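Local coordinates for protein ORF 37 (Human herpesvirus 8 type M, PDB 3FHD) that cuts double- and single-stranded DNA as a metal-dependent exonuclease and endonuclease, processing branched viral DNA so that unit-length genomes can be packaged, at residues Pro82-Phe93 with Arg137-Ala147. Sequence-based numbering, arbitrary orientation.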
# COMPACT_ATOMS: atom_id res chain seq x y z
N PRO A 82 -20.92 -1.86 2.64
CA PRO A 82 -19.93 -2.92 2.88
C PRO A 82 -20.46 -4.25 3.47
O PRO A 82 -19.64 -5.13 3.76
CB PRO A 82 -19.01 -2.25 3.88
CG PRO A 82 -19.97 -1.42 4.73
CD PRO A 82 -21.01 -0.93 3.79
N ALA A 83 -21.77 -4.40 3.66
CA ALA A 83 -22.32 -5.56 4.38
C ALA A 83 -21.91 -6.91 3.78
O ALA A 83 -21.60 -7.84 4.51
CB ALA A 83 -23.89 -5.45 4.53
N LEU A 84 -21.94 -7.01 2.46
CA LEU A 84 -21.60 -8.30 1.83
C LEU A 84 -20.08 -8.63 1.97
O LEU A 84 -19.69 -9.79 2.11
CB LEU A 84 -22.08 -8.30 0.36
CG LEU A 84 -21.90 -9.56 -0.47
CD1 LEU A 84 -22.46 -10.80 0.26
CD2 LEU A 84 -22.52 -9.37 -1.86
N ARG A 85 -19.26 -7.59 1.96
CA ARG A 85 -17.81 -7.73 2.23
C ARG A 85 -17.55 -8.22 3.68
O ARG A 85 -16.67 -9.07 3.88
CB ARG A 85 -17.10 -6.38 1.98
CG ARG A 85 -15.57 -6.44 2.08
CD ARG A 85 -14.96 -7.33 1.02
NE ARG A 85 -13.54 -7.59 1.32
CZ ARG A 85 -12.66 -8.14 0.47
NH1 ARG A 85 -13.03 -8.40 -0.77
NH2 ARG A 85 -11.41 -8.36 0.87
N MET A 86 -18.31 -7.68 4.64
CA MET A 86 -18.26 -8.13 6.06
C MET A 86 -18.66 -9.61 6.16
O MET A 86 -17.96 -10.39 6.81
CB MET A 86 -19.17 -7.27 6.96
CG MET A 86 -18.60 -5.89 7.28
SD MET A 86 -16.95 -5.86 8.03
CE MET A 86 -16.28 -4.60 7.03
N ALA A 87 -19.73 -9.99 5.46
CA ALA A 87 -20.19 -11.41 5.38
C ALA A 87 -19.07 -12.32 4.85
O ALA A 87 -18.78 -13.38 5.43
CB ALA A 87 -21.42 -11.52 4.48
N TYR A 88 -18.46 -11.92 3.73
CA TYR A 88 -17.29 -12.63 3.17
C TYR A 88 -16.15 -12.76 4.19
O TYR A 88 -15.60 -13.86 4.34
CB TYR A 88 -16.76 -11.91 1.91
CG TYR A 88 -15.37 -12.39 1.50
CD1 TYR A 88 -15.18 -13.67 1.01
CD2 TYR A 88 -14.25 -11.55 1.65
CE1 TYR A 88 -13.89 -14.15 0.64
CE2 TYR A 88 -12.95 -12.01 1.32
CZ TYR A 88 -12.80 -13.30 0.79
OH TYR A 88 -11.53 -13.75 0.46
N ASN A 89 -15.80 -11.65 4.86
CA ASN A 89 -14.72 -11.70 5.88
C ASN A 89 -15.01 -12.80 6.92
O ASN A 89 -14.14 -13.57 7.30
CB ASN A 89 -14.53 -10.36 6.59
CG ASN A 89 -13.55 -9.42 5.83
OD1 ASN A 89 -12.47 -9.10 6.32
ND2 ASN A 89 -13.92 -9.02 4.63
N TYR A 90 -16.26 -12.86 7.37
CA TYR A 90 -16.63 -13.91 8.32
C TYR A 90 -16.36 -15.33 7.78
O TYR A 90 -15.68 -16.11 8.43
CB TYR A 90 -18.08 -13.77 8.80
CG TYR A 90 -18.49 -15.00 9.59
CD1 TYR A 90 -17.98 -15.22 10.89
CD2 TYR A 90 -19.36 -15.94 9.05
CE1 TYR A 90 -18.34 -16.36 11.61
CE2 TYR A 90 -19.74 -17.09 9.79
CZ TYR A 90 -19.23 -17.28 11.05
OH TYR A 90 -19.61 -18.40 11.77
N PHE A 91 -16.91 -15.65 6.61
CA PHE A 91 -16.69 -16.98 6.01
C PHE A 91 -15.22 -17.28 5.75
O PHE A 91 -14.76 -18.43 5.96
CB PHE A 91 -17.49 -17.12 4.70
CG PHE A 91 -18.99 -17.27 4.93
CD1 PHE A 91 -19.51 -18.46 5.43
CD2 PHE A 91 -19.85 -16.21 4.71
CE1 PHE A 91 -20.89 -18.61 5.68
CE2 PHE A 91 -21.23 -16.33 4.94
CZ PHE A 91 -21.75 -17.56 5.43
N LEU A 92 -14.50 -16.28 5.24
CA LEU A 92 -13.06 -16.40 4.99
C LEU A 92 -12.32 -16.79 6.28
O LEU A 92 -11.60 -17.77 6.33
CB LEU A 92 -12.49 -15.07 4.46
CG LEU A 92 -10.96 -15.12 4.27
CD1 LEU A 92 -10.50 -16.33 3.41
CD2 LEU A 92 -10.49 -13.82 3.70
N PHE A 93 -12.45 -15.96 7.31
CA PHE A 93 -11.76 -16.21 8.56
C PHE A 93 -12.28 -17.41 9.37
O PHE A 93 -11.50 -18.04 10.07
CB PHE A 93 -11.61 -14.94 9.39
CG PHE A 93 -10.48 -14.06 8.90
CD1 PHE A 93 -9.20 -14.16 9.47
CD2 PHE A 93 -10.68 -13.18 7.83
CE1 PHE A 93 -8.15 -13.37 9.02
CE2 PHE A 93 -9.63 -12.37 7.35
CZ PHE A 93 -8.34 -12.47 7.94
N ARG A 137 -17.44 -2.55 12.27
CA ARG A 137 -16.78 -2.83 11.01
C ARG A 137 -15.30 -2.43 11.14
O ARG A 137 -14.40 -3.16 10.71
CB ARG A 137 -17.47 -2.10 9.86
CG ARG A 137 -18.84 -2.69 9.49
CD ARG A 137 -19.34 -2.20 8.10
NE ARG A 137 -19.49 -0.75 8.05
CZ ARG A 137 -20.53 -0.05 8.49
NH1 ARG A 137 -21.58 -0.64 9.05
NH2 ARG A 137 -20.51 1.28 8.37
N HIS A 138 -15.07 -1.27 11.73
CA HIS A 138 -13.72 -0.79 12.02
C HIS A 138 -12.92 -1.81 12.84
O HIS A 138 -11.73 -2.11 12.54
CB HIS A 138 -13.77 0.54 12.77
CG HIS A 138 -12.42 1.11 13.09
ND1 HIS A 138 -12.08 1.57 14.34
CD2 HIS A 138 -11.32 1.29 12.32
CE1 HIS A 138 -10.83 2.00 14.33
NE2 HIS A 138 -10.35 1.84 13.12
N HIS A 139 -13.55 -2.33 13.89
CA HIS A 139 -12.90 -3.33 14.72
C HIS A 139 -12.53 -4.61 13.92
O HIS A 139 -11.39 -5.06 14.02
CB HIS A 139 -13.73 -3.68 15.96
CG HIS A 139 -13.01 -4.61 16.88
ND1 HIS A 139 -12.16 -4.18 17.86
CD2 HIS A 139 -13.01 -5.96 16.95
CE1 HIS A 139 -11.68 -5.22 18.52
NE2 HIS A 139 -12.17 -6.32 17.97
N ILE A 140 -13.45 -5.12 13.11
CA ILE A 140 -13.15 -6.25 12.22
C ILE A 140 -11.96 -5.97 11.27
O ILE A 140 -11.01 -6.78 11.14
CB ILE A 140 -14.44 -6.72 11.46
CG1 ILE A 140 -15.47 -7.42 12.41
CG2 ILE A 140 -14.07 -7.58 10.24
CD1 ILE A 140 -14.96 -8.67 13.07
N CYS A 141 -11.97 -4.82 10.62
CA CYS A 141 -10.91 -4.46 9.69
C CYS A 141 -9.54 -4.37 10.37
O CYS A 141 -8.50 -4.78 9.80
CB CYS A 141 -11.29 -3.17 8.96
SG CYS A 141 -12.70 -3.41 7.84
N CYS A 142 -9.54 -3.86 11.59
CA CYS A 142 -8.33 -3.81 12.41
C CYS A 142 -7.82 -5.20 12.78
O CYS A 142 -6.60 -5.43 12.81
CB CYS A 142 -8.57 -3.01 13.69
SG CYS A 142 -8.67 -1.23 13.39
N LEU A 143 -8.74 -6.12 13.07
CA LEU A 143 -8.35 -7.49 13.42
C LEU A 143 -7.77 -8.23 12.21
O LEU A 143 -6.79 -8.96 12.34
CB LEU A 143 -9.54 -8.25 14.01
CG LEU A 143 -9.96 -7.96 15.46
CD1 LEU A 143 -11.19 -8.82 15.71
CD2 LEU A 143 -8.87 -8.22 16.55
N VAL A 144 -8.37 -7.99 11.05
CA VAL A 144 -7.89 -8.53 9.76
C VAL A 144 -6.47 -8.01 9.40
O VAL A 144 -5.61 -8.79 8.95
CB VAL A 144 -8.91 -8.29 8.61
CG1 VAL A 144 -8.29 -8.63 7.25
CG2 VAL A 144 -10.20 -9.15 8.89
N GLU A 145 -6.26 -6.71 9.58
CA GLU A 145 -4.94 -6.11 9.44
C GLU A 145 -3.89 -6.81 10.29
O GLU A 145 -2.83 -7.19 9.78
CB GLU A 145 -4.96 -4.57 9.76
CG GLU A 145 -3.60 -3.88 9.51
CD GLU A 145 -2.60 -3.98 10.69
OE1 GLU A 145 -3.03 -4.00 11.87
OE2 GLU A 145 -1.37 -4.04 10.44
N ARG A 146 -4.18 -6.98 11.59
CA ARG A 146 -3.27 -7.66 12.51
C ARG A 146 -3.00 -9.12 12.09
O ARG A 146 -1.86 -9.57 12.13
CB ARG A 146 -3.77 -7.56 13.96
CG ARG A 146 -3.58 -6.15 14.60
CD ARG A 146 -2.10 -5.81 14.90
NE ARG A 146 -1.44 -5.26 13.71
CZ ARG A 146 -0.12 -5.11 13.55
NH1 ARG A 146 0.34 -4.62 12.40
NH2 ARG A 146 0.74 -5.42 14.50
N ALA A 147 -4.04 -9.81 11.62
CA ALA A 147 -3.93 -11.20 11.16
C ALA A 147 -3.08 -11.38 9.88
O ALA A 147 -2.71 -12.51 9.53
CB ALA A 147 -5.32 -11.75 10.92
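With chi1 near -75° and further bends at its next two torsions, M86 turns its thioether tip onto the helix carrying R137, I140 and C141. R137 sets out with its CG opposite the carbonyl carbon and crosses M86 at about a right angle, R137 CD lying against M86 CG. Farther along, M86 SD meets I140 CG2 at 4.0 Å, and M86 CE reaches C141 SG at 3.9 Å. P82, just ahead of the helix, lays its ring corner across the arginine, P82 CG to R137 NE being 3.4 Å, while R137 NE and R137 NH2 hydrogen-bond to P233 O and Q234 OE1. At the other end V144 spreads both methyls against the F93 ring, V144 CG2 lying 3.6 Å from F93 CE2, and A147 CB touches F93 CE1. The same V144 CG2 comes within 3.4 Å of N89 OD1. N89 ND2 turns back along its own helix to R85 O (2.9 Å, N-H...O 154°), and N89 OD1 accepts a hydrogen bond from Q231 NE2, fixing the amide at both ends. The axes of 83-93 and 137-147, which approach to 11.5 Å at 41°, thus meet within the helical part of the nuclease, away from the magnesium site. No hydrogen bond spans the two segments: apolar contact joins them, and the polar ends are served elsewhere, N89 OD1 by Q231, N89 ND2 by R85 O, R137 NE and NH2 by P233 and Q234.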